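Long-range contacts in uncharacterized protein TP-0789 domain-containing protein (Desulfovibrio piger ATCC 29098, PDB 4Z48), which is of unknown function but has a LolA-like fold, and so may bind a lipid or another hydrophobic ligand as lipoprotein carriers of that group do: residues 144-149 against 169-174; 17-22 against 175-180. One frame throughout, in Å; residues are numbered along the deposited sequence.

Interaction 1. Residues 144-149 against 169-174; sequences DGIDCY and WVRKDT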
loop_
_atom_site.group_PDB
_atom_site.type_symbol
_atom_site.label_atom_id
_atom_site.label_comp_id
_atom_site.label_asym_id
_atom_site.label_seq_id
_atom_site.Cartn_x
_atom_site.Cartn_y
_atom_site.Cartn_z
ATOM N N ASP A 144 -14.482 -5.379 17.026
ATOM C CA ASP A 144 -13.684 -5.629 18.233
ATOM C C ASP A 144 -13.528 -4.337 19.076
ATOM O O ASP A 144 -12.406 -3.892 19.344
ATOM C CB ASP A 144 -12.314 -6.257 17.892
ATOM C CG ASP A 144 -12.391 -7.652 17.295
ATOM O OD1 ASP A 144 -12.989 -8.547 17.941
ATOM O OD2 ASP A 144 -11.809 -7.864 16.209
ATOM N N GLY A 145 -14.667 -3.734 19.427
ATOM C CA GLY A 145 -14.727 -2.515 20.236
ATOM C C GLY A 145 -14.566 -1.197 19.496
ATOM O O GLY A 145 -14.759 -0.140 20.107
ATOM N N ILE A 146 -14.214 -1.239 18.171
ATOM C CA ILE A 146 -13.974 -0.029 17.363
ATOM C C ILE A 146 -15.129 0.257 16.386
ATOM O O ILE A 146 -15.460 -0.611 15.582
ATOM C CB ILE A 146 -12.614 -0.139 16.595
ATOM C CG1 ILE A 146 -11.436 -0.489 17.549
ATOM C CG2 ILE A 146 -12.307 1.137 15.791
ATOM C CD1 ILE A 146 -10.574 -1.640 17.077
ATOM N N ASP A 147 -15.689 1.506 16.408
ATOM C CA ASP A 147 -16.725 1.917 15.449
ATOM C C ASP A 147 -16.120 2.200 14.088
ATOM O O ASP A 147 -15.193 3.013 13.989
ATOM C CB ASP A 147 -17.493 3.158 15.936
ATOM C CG ASP A 147 -18.317 2.885 17.173
ATOM O OD1 ASP A 147 -18.996 1.828 17.212
ATOM O OD2 ASP A 147 -18.258 3.710 18.116
ATOM N N CYS A 148 -16.676 1.569 13.034
ATOM C CA CYS A 148 -16.175 1.695 11.672
ATOM C C CYS A 148 -17.258 2.022 10.676
ATOM O O CYS A 148 -18.379 1.586 10.845
ATOM C CB CYS A 148 -15.489 0.398 11.230
ATOM S SG CYS A 148 -13.981 -0.026 12.128
ATOM N N TYR A 149 -16.873 2.645 9.566
ATOM C CA TYR A 149 -17.675 2.747 8.339
ATOM C C TYR A 149 -17.337 1.484 7.521
ATOM O O TYR A 149 -16.176 1.057 7.552
ATOM C CB TYR A 149 -17.265 3.969 7.509
ATOM C CG TYR A 149 -17.441 5.323 8.130
ATOM C CD1 TYR A 149 -18.695 5.913 8.207
ATOM C CD2 TYR A 149 -16.336 6.080 8.519
ATOM C CE1 TYR A 149 -18.862 7.196 8.717
ATOM C CE2 TYR A 149 -16.493 7.362 9.050
ATOM C CZ TYR A 149 -17.758 7.922 9.127
ATOM O OH TYR A 149 -17.950 9.189 9.637
ATOM N N TRP A 169 -13.165 -1.705 6.261
ATOM C CA TRP A 169 -13.693 -1.256 7.552
ATOM C C TRP A 169 -12.828 -0.082 7.946
ATOM O O TRP A 169 -11.649 -0.274 8.226
ATOM C CB TRP A 169 -13.663 -2.395 8.588
ATOM C CG TRP A 169 -14.761 -3.390 8.386
ATOM C CD1 TRP A 169 -15.960 -3.430 9.040
ATOM C CD2 TRP A 169 -14.790 -4.446 7.421
ATOM N NE1 TRP A 169 -16.718 -4.480 8.569
ATOM C CE2 TRP A 169 -16.035 -5.104 7.558
ATOM C CE3 TRP A 169 -13.882 -4.909 6.448
ATOM C CZ2 TRP A 169 -16.380 -6.219 6.790
ATOM C CZ3 TRP A 169 -14.229 -6.011 5.679
ATOM C CH2 TRP A 169 -15.460 -6.659 5.852
ATOM N N VAL A 170 -13.401 1.143 7.974
ATOM C CA VAL A 170 -12.657 2.385 8.219
ATOM C C VAL A 170 -13.001 2.981 9.590
ATOM O O VAL A 170 -14.163 3.242 9.873
ATOM C CB VAL A 170 -12.937 3.401 7.069
ATOM C CG1 VAL A 170 -12.183 4.716 7.285
ATOM C CG2 VAL A 170 -12.605 2.797 5.696
ATOM N N ARG A 171 -11.973 3.227 10.428
ATOM C CA ARG A 171 -12.177 3.822 11.759
ATOM C C ARG A 171 -12.800 5.176 11.632
ATOM O O ARG A 171 -12.309 6.002 10.861
ATOM C CB ARG A 171 -10.862 3.946 12.522
ATOM C CG ARG A 171 -10.168 2.633 12.779
ATOM C CD ARG A 171 -8.768 2.919 13.228
ATOM N NE ARG A 171 -8.147 1.798 13.938
ATOM C CZ ARG A 171 -8.187 1.636 15.258
ATOM N NH1 ARG A 171 -8.841 2.508 16.024
ATOM N NH2 ARG A 171 -7.588 0.593 15.821
ATOM N N LYS A 172 -13.928 5.397 12.344
ATOM C CA LYS A 172 -14.643 6.668 12.281
ATOM C C LYS A 172 -13.810 7.832 12.829
ATOM O O LYS A 172 -13.885 8.938 12.302
ATOM C CB LYS A 172 -15.990 6.580 13.032
ATOM C CG LYS A 172 -16.978 5.645 12.351
ATOM C CD LYS A 172 -18.399 6.227 12.303
ATOM C CE LYS A 172 -19.118 6.262 13.625
ATOM N NZ LYS A 172 -20.378 7.042 13.499
ATOM N N ASP A 173 -12.991 7.577 13.843
ATOM C CA ASP A 173 -12.207 8.616 14.503
ATOM C C ASP A 173 -10.964 9.058 13.725
ATOM O O ASP A 173 -10.711 10.264 13.642
ATOM C CB ASP A 173 -11.809 8.196 15.936
ATOM C CG ASP A 173 -11.261 6.795 16.154
ATOM O OD1 ASP A 173 -11.308 5.973 15.203
ATOM O OD2 ASP A 173 -10.830 6.500 17.293
ATOM N N THR A 174 -10.155 8.117 13.222
ATOM C CA THR A 174 -8.911 8.483 12.545
ATOM C C THR A 174 -9.019 8.427 10.995
ATOM O O THR A 174 -8.147 8.958 10.313
ATOM C CB THR A 174 -7.797 7.564 13.033
ATOM O OG1 THR A 174 -8.052 6.233 12.574
ATOM C CG2 THR A 174 -7.633 7.607 14.555
HETATM O O HOH W 1 -13.909 4.762 15.631
HETATM O O HOH W 2 -15.956 10.673 10.760
#
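Cys148 and Tyr149 pair with Val170 and Arg171 in an antiparallel contact, where strand 146-155 begins and strand 163-171 ends: the open end of a beta hairpin. Tyr149 and Val170 form the hydrogen-bonded pair. Tyr149 N donates to Val170 O at 2.8 Å, and Val170 N donates to Tyr149 O. Cys148 and Arg171 are the neighbouring non-hydrogen-bonded pair. Past the end of strand 163-171, in the link toward strand 177-184, Lys172 N reaches Asp147 O over 3.2 Å with an N-H...O angle of 173°. Water 1 donates a second bond to that same Asp147 O, so two donors grip one carbonyl.

Lys172 carries the main side-chain contact. Its aliphatic chain crosses the Tyr149 ring at about a right angle and lays CD over one face, 3.8 Å from the ring centroid, a CH-pi contact displaced toward the rim. Bends at chi2 (-137°) and chi3 (-72°) carry the chain over the ring and on to CE, which passes CB of Asp147, while NZ forms a salt bridge with Glu140. In the antiparallel, strongly curved LolA-like fold, this hairpin lies between strands 133-143 and 177-184, and Tyr149 also touches Leu15 of helix 8-20. The phenol OH bonds to Arg18 and to water 2, which lies in the ring plane and donates to Lys172 O; the ring is thus fixed at its hydroxyl as well as on its face.

The CB of Arg171 points away from 144-149, yet its extended chain runs past Ile146 obliquely, and Ile146 CG2 sits over one face of the guanidinium, 3.7 Å from Arg171 NH1. Cys148 CB approaches the edge of the Trp169 indole, whose NE1 is hydrogen-bonded to Glu141.

Interaction 2. Residues 17-22 against 175-180; sequences VRMDQV and LLRLRA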
loop_
_atom_site.group_PDB
_atom_site.type_symbol
_atom_site.label_atom_id
_atom_site.label_comp_id
_atom_site.label_asym_id
_atom_site.label_seq_id
_atom_site.Cartn_x
_atom_site.Cartn_y
_atom_site.Cartn_z
ATOM N N VAL A 17 -12.618 10.589 -0.050
ATOM C CA VAL A 17 -11.969 11.900 -0.180
ATOM C C VAL A 17 -11.399 12.332 1.189
ATOM O O VAL A 17 -10.242 12.748 1.249
ATOM C CB VAL A 17 -12.933 12.976 -0.773
ATOM C CG1 VAL A 17 -12.402 14.399 -0.588
ATOM C CG2 VAL A 17 -13.231 12.702 -2.246
ATOM N N ARG A 18 -12.211 12.234 2.260
ATOM C CA ARG A 18 -11.801 12.561 3.642
ATOM C C ARG A 18 -10.611 11.699 4.070
ATOM O O ARG A 18 -9.663 12.209 4.682
ATOM C CB ARG A 18 -12.962 12.379 4.637
ATOM C CG ARG A 18 -14.061 13.431 4.525
ATOM C CD ARG A 18 -14.824 13.578 5.831
ATOM N NE ARG A 18 -15.692 12.436 6.126
ATOM C CZ ARG A 18 -15.819 11.867 7.326
ATOM N NH1 ARG A 18 -15.124 12.324 8.366
ATOM N NH2 ARG A 18 -16.644 10.840 7.496
HETATM N N MSE A 19 -10.647 10.395 3.727
HETATM C CA MSE A 19 -9.574 9.452 4.011
HETATM C C MSE A 19 -8.269 9.882 3.346
HETATM O O MSE A 19 -7.198 9.703 3.913
HETATM C CB MSE A 19 -9.960 8.047 3.519
HETATM C CG MSE A 19 -11.097 7.425 4.305
HETATM SE SE MSE A 19 -11.623 5.723 3.498
HETATM C CE MSE A 19 -10.006 4.612 3.799
ATOM N N ASP A 20 -8.364 10.396 2.112
ATOM C CA ASP A 20 -7.222 10.835 1.312
ATOM C C ASP A 20 -6.617 12.140 1.909
ATOM O O ASP A 20 -5.455 12.446 1.636
ATOM C CB ASP A 20 -7.648 11.018 -0.164
ATOM C CG ASP A 20 -6.531 11.301 -1.160
ATOM O OD1 ASP A 20 -5.444 10.698 -1.023
ATOM O OD2 ASP A 20 -6.740 12.145 -2.066
ATOM N N GLN A 21 -7.372 12.861 2.749
ATOM C CA GLN A 21 -6.888 14.093 3.392
ATOM C C GLN A 21 -6.078 13.833 4.681
ATOM O O GLN A 21 -5.461 14.773 5.184
ATOM C CB GLN A 21 -8.038 15.060 3.683
ATOM C CG GLN A 21 -8.398 15.916 2.454
ATOM C CD GLN A 21 -9.862 16.296 2.373
ATOM O OE1 GLN A 21 -10.611 16.299 3.367
ATOM N NE2 GLN A 21 -10.299 16.656 1.171
ATOM N N VAL A 22 -6.055 12.583 5.200
ATOM C CA VAL A 22 -5.324 12.242 6.449
ATOM C C VAL A 22 -3.807 12.536 6.307
ATOM O O VAL A 22 -3.222 13.190 7.178
ATOM C CB VAL A 22 -5.587 10.777 6.898
ATOM C CG1 VAL A 22 -4.695 10.380 8.085
ATOM C CG2 VAL A 22 -7.071 10.574 7.238
ATOM N N LEU A 175 -10.041 7.745 10.452
ATOM C CA LEU A 175 -10.248 7.585 8.994
ATOM C C LEU A 175 -9.194 6.639 8.389
ATOM O O LEU A 175 -9.013 6.594 7.173
ATOM C CB LEU A 175 -10.342 8.946 8.241
ATOM C CG LEU A 175 -11.509 9.822 8.751
ATOM C CD1 LEU A 175 -11.527 11.216 8.103
ATOM C CD2 LEU A 175 -12.848 9.112 8.552
ATOM N N LEU A 176 -8.531 5.850 9.260
ATOM C CA LEU A 176 -7.597 4.823 8.825
ATOM C C LEU A 176 -8.343 3.520 8.686
ATOM O O LEU A 176 -9.236 3.267 9.477
ATOM C CB LEU A 176 -6.433 4.647 9.832
ATOM C CG LEU A 176 -5.405 5.782 9.903
ATOM C CD1 LEU A 176 -4.295 5.418 10.888
ATOM C CD2 LEU A 176 -4.819 6.108 8.519
ATOM N N ARG A 177 -7.924 2.653 7.748
ATOM C CA ARG A 177 -8.518 1.316 7.633
ATOM C C ARG A 177 -8.160 0.503 8.879
ATOM O O ARG A 177 -7.039 0.638 9.383
ATOM C CB ARG A 177 -7.941 0.586 6.399
ATOM C CG ARG A 177 -8.304 1.234 5.074
ATOM C CD ARG A 177 -7.441 0.717 3.903
ATOM N NE ARG A 177 -7.998 1.265 2.641
ATOM C CZ ARG A 177 -7.710 2.472 2.149
ATOM N NH1 ARG A 177 -6.836 3.260 2.764
ATOM N NH2 ARG A 177 -8.284 2.894 1.032
ATOM N N LEU A 178 -9.092 -0.332 9.350
ATOM C CA LEU A 178 -8.886 -1.288 10.414
ATOM C C LEU A 178 -8.745 -2.684 9.796
ATOM O O LEU A 178 -7.907 -3.464 10.217
ATOM C CB LEU A 178 -10.041 -1.224 11.428
ATOM C CG LEU A 178 -10.075 -2.246 12.562
ATOM C CD1 LEU A 178 -8.988 -1.987 13.569
ATOM C CD2 LEU A 178 -11.408 -2.204 13.273
ATOM N N ARG A 179 -9.503 -2.965 8.744
ATOM C CA ARG A 179 -9.527 -4.251 8.085
ATOM C C ARG A 179 -9.983 -4.049 6.641
ATOM O O ARG A 179 -10.687 -3.063 6.330
ATOM C CB ARG A 179 -10.493 -5.185 8.880
ATOM C CG ARG A 179 -10.981 -6.469 8.200
ATOM C CD ARG A 179 -11.802 -7.362 9.129
ATOM N NE ARG A 179 -13.144 -6.821 9.403
ATOM C CZ ARG A 179 -14.172 -7.533 9.864
ATOM N NH1 ARG A 179 -14.038 -8.832 10.102
ATOM N NH2 ARG A 179 -15.341 -6.951 10.089
ATOM N N ALA A 180 -9.570 -4.952 5.752
ATOM C CA ALA A 180 -10.072 -4.947 4.375
ATOM C C ALA A 180 -10.037 -6.349 3.780
ATOM O O ALA A 180 -9.148 -7.159 4.085
ATOM C CB ALA A 180 -9.330 -3.964 3.486
HETATM O O HOH W 3 -6.901 7.005 5.490
#
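Met19, a selenomethionine, sets its methyl CE over the centre of the Arg177 guanidinium, 3.5 Å above the plane, and this is the tightly packed, buried part of the contact. The bend at chi3 (66°) turns CE toward that face, after CG has passed 3.6 Å from Leu175 O. Arg177 reaches it with an extended chain; its planar group is tied by a salt bridge to Asp128 and a hydrogen bond to Gln168, so the methyl packs on a firmly oriented surface.

Here the C-terminal part of helix 8-20 lies against the link between strands 163-171 and 177-184, in keeping with a LolA-like arrangement of a helix packed on a curved antiparallel sheet. Leu175 bridges to the looser side. Its CB meets Val22 CG2 at 3.8 Å. Leu175 CD2 lies over one face of the guanidinium of the exposed Arg18, held by Tyr149 at NH2, while CD1 touches Arg18 NH1 at 3.8 Å and also Arg18 CB; the two side chains cross at about a right angle. Val22 CG1 grazes Leu176 CD2 at 4.3 Å. Between the backbones, water 3 donates to both Met19 O and Leu175 O, joining the two segments where they do not bond directly.

Interactions 1 and 2 have centres about 10 Å apart and meet directly, because residues 169-174 are followed at once by 175-180, as the chain turns from strand 163-171 to strand 177-184. The two neighbouring strands appear to be bonded at Trp169, with Trp169 O 2.8 Å from Leu178 N and Trp169 N 2.8 Å from Arg179 O; as Leu178 and Arg179 both face Trp169, they form a classic beta bulge. Cys148 SG packs 3.6 Å from Leu178 CD2, and Thr174 O touches Val22 CG2 at the same distance. The side chain of Val170 in interaction 1 also touches that of Met19 in interaction 2, bringing the hairpin against helix 8-20.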